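Local coordinates for protein pumilio homology domain family member 4 (Saccharomyces cerevisiae, PDB 3BWT) that binds mRNA through its Pumilio homology domain, the part of the longer protein described here, and is linked to regulation of transcription, at residues Thr214-Ala217 with Asp223-His226. Numbering follows the deposited sequence.
Sequences TKEA and DYTH
The sixth Pumilio repeat illustrates how a glutamate on one helix can receive the N-H groups at the amino end of the next: E216, on helix 205-219, meets the first turn of helix 224-232 with its carboxylate. With CD anti to CA (chi2 -160°), the side chain spans the gap and brings both oxygens to the N-H groups of D223, Y224 and T225. E216 OE2 offers its syn lone pair to Y224 N at 2.8 Å. E216 OE1 takes three donors: T225 N at 2.7 Å over one face of the carboxylate, D223 N at 3.1 Å over the other, and T225 OG1, on the anti side at 2.6 Å. With OG1 turned beside its own backbone N (chi1 -67°), T225 grips one oxygen twice. Four bonds thus fix the carboxylate's rotation, and the amino-terminal helix dipole probably steadies its charge. With an alanine in place of E216, these four donors would probably lose their acceptor. E216 OE2 also lies near the edge of the Y224 ring, 3.5 Å from CD2, while Y224 OH is hydrogen-bonded to D190 OD1. D223 holds the N-cap position without a capping bond; a side chain of the preceding helix meets this helix N-terminus within an alpha-helical Pumilio repeat.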
ATOM      1  N   THR A 214      -8.554  -1.576  10.119  1.00 20.43           N
ATOM      2  CA  THR A 214      -8.408  -2.876   9.480  1.00 21.15           C
ATOM      3  C   THR A 214      -7.397  -3.761  10.200  1.00 22.65           C
ATOM      4  O   THR A 214      -7.653  -4.936  10.470  1.00 22.54           O
ATOM      5  CB  THR A 214      -7.954  -2.698   8.019  1.00 19.98           C
ATOM      6  OG1 THR A 214      -9.052  -2.196   7.253  1.00 21.00           O
ATOM      7  CG2 THR A 214      -7.466  -4.018   7.420  1.00 16.73           C
ATOM      8  N   LYS A 215      -6.247  -3.174  10.502  1.00 22.69           N
ATOM      9  CA  LYS A 215      -5.131  -3.896  11.094  1.00 23.86           C
ATOM     10  C   LYS A 215      -5.439  -4.305  12.523  1.00 26.41           C
ATOM     11  O   LYS A 215      -5.258  -5.467  12.909  1.00 27.24           O
ATOM     12  CB  LYS A 215      -3.866  -3.035  11.035  1.00 22.48           C
ATOM     13  CG  LYS A 215      -3.045  -3.268   9.776  1.00 24.09           C
ATOM     14  CD  LYS A 215      -2.075  -4.439   9.998  1.00 28.14           C
ATOM     15  CE  LYS A 215      -1.837  -5.237   8.729  1.00 25.40           C
ATOM     16  NZ  LYS A 215      -1.183  -6.549   8.992  1.00 27.73           N
ATOM     17  N   GLU A 216      -5.912  -3.348  13.308  1.00 23.47           N
ATOM     18  CA  GLU A 216      -6.313  -3.633  14.672  1.00 24.59           C
ATOM     19  C   GLU A 216      -7.411  -4.688  14.736  1.00 27.26           C
ATOM     20  O   GLU A 216      -7.412  -5.530  15.634  1.00 32.42           O
ATOM     21  CB  GLU A 216      -6.747  -2.357  15.376  1.00 21.28           C
ATOM     22  CG  GLU A 216      -5.602  -1.426  15.587  1.00 17.78           C
ATOM     23  CD  GLU A 216      -5.876  -0.423  16.658  1.00 18.61           C
ATOM     24  OE1 GLU A 216      -7.061  -0.126  16.890  1.00 19.76           O
ATOM     25  OE2 GLU A 216      -4.903   0.077  17.260  1.00 19.02           O
ATOM     26  N   ALA A 217      -8.333  -4.652  13.780  1.00 23.61           N
ATOM     27  CA  ALA A 217      -9.411  -5.635  13.743  1.00 24.92           C
ATOM     28  C   ALA A 217      -8.866  -7.022  13.441  1.00 32.63           C
ATOM     29  O   ALA A 217      -9.379  -8.017  13.951  1.00 44.40           O
ATOM     30  CB  ALA A 217     -10.462  -5.252  12.734  1.00 19.38           C
ATOM     31  N   ASP A 223      -6.770  -0.265  19.950  1.00 21.52           N
ATOM     32  CA  ASP A 223      -6.145   0.883  20.589  1.00 22.54           C
ATOM     33  C   ASP A 223      -6.486   2.152  19.807  1.00 26.94           C
ATOM     34  O   ASP A 223      -7.268   2.981  20.276  1.00 27.50           O
ATOM     35  CB  ASP A 223      -4.624   0.685  20.696  1.00 19.79           C
ATOM     36  CG  ASP A 223      -3.899   1.918  21.226  1.00 23.14           C
ATOM     37  OD1 ASP A 223      -4.557   2.961  21.432  1.00 24.01           O
ATOM     38  OD2 ASP A 223      -2.665   1.850  21.433  1.00 22.47           O
ATOM     39  N   TYR A 224      -5.904   2.302  18.616  1.00 24.41           N
ATOM     40  CA  TYR A 224      -6.099   3.518  17.829  1.00 21.35           C
ATOM     41  C   TYR A 224      -7.500   3.573  17.231  1.00 27.49           C
ATOM     42  O   TYR A 224      -8.035   4.654  16.978  1.00 25.07           O
ATOM     43  CB  TYR A 224      -5.014   3.670  16.759  1.00 19.67           C
ATOM     44  CG  TYR A 224      -3.641   3.913  17.349  1.00 22.70           C
ATOM     45  CD1 TYR A 224      -3.265   5.179  17.787  1.00 19.64           C
ATOM     46  CD2 TYR A 224      -2.729   2.866  17.498  1.00 20.41           C
ATOM     47  CE1 TYR A 224      -2.016   5.399  18.347  1.00 21.32           C
ATOM     48  CE2 TYR A 224      -1.481   3.074  18.049  1.00 19.46           C
ATOM     49  CZ  TYR A 224      -1.128   4.341  18.475  1.00 24.05           C
ATOM     50  OH  TYR A 224       0.115   4.547  19.031  1.00 24.84           O
ATOM     51  N   THR A 225      -8.102   2.408  17.024  1.00 19.95           N
ATOM     52  CA  THR A 225      -9.474   2.361  16.572  1.00 20.02           C
ATOM     53  C   THR A 225     -10.329   3.203  17.513  1.00 23.24           C
ATOM     54  O   THR A 225     -11.081   4.070  17.084  1.00 24.32           O
ATOM     55  CB  THR A 225      -9.992   0.913  16.540  1.00 23.11           C
ATOM     56  OG1 THR A 225      -9.285   0.176  15.533  1.00 23.87           O
ATOM     57  CG2 THR A 225     -11.475   0.880  16.232  1.00 19.73           C
ATOM     58  N   HIS A 226     -10.201   2.953  18.810  1.00 28.31           N
ATOM     59  CA  HIS A 226     -11.005   3.671  19.789  1.00 25.76           C
ATOM     60  C   HIS A 226     -10.684   5.158  19.789  1.00 25.23           C
ATOM     61  O   HIS A 226     -11.580   5.993  19.911  1.00 27.34           O
ATOM     62  CB  HIS A 226     -10.830   3.077  21.192  1.00 20.68           C
ATOM     63  CG  HIS A 226     -11.457   1.727  21.359  1.00 25.79           C
ATOM     64  ND1 HIS A 226     -10.730   0.605  21.698  1.00 26.32           N
ATOM     65  CD2 HIS A 226     -12.742   1.318  21.227  1.00 23.43           C
ATOM     66  CE1 HIS A 226     -11.542  -0.436  21.773  1.00 26.44           C
ATOM     67  NE2 HIS A 226     -12.768  -0.032  21.489  1.00 24.25           N
TER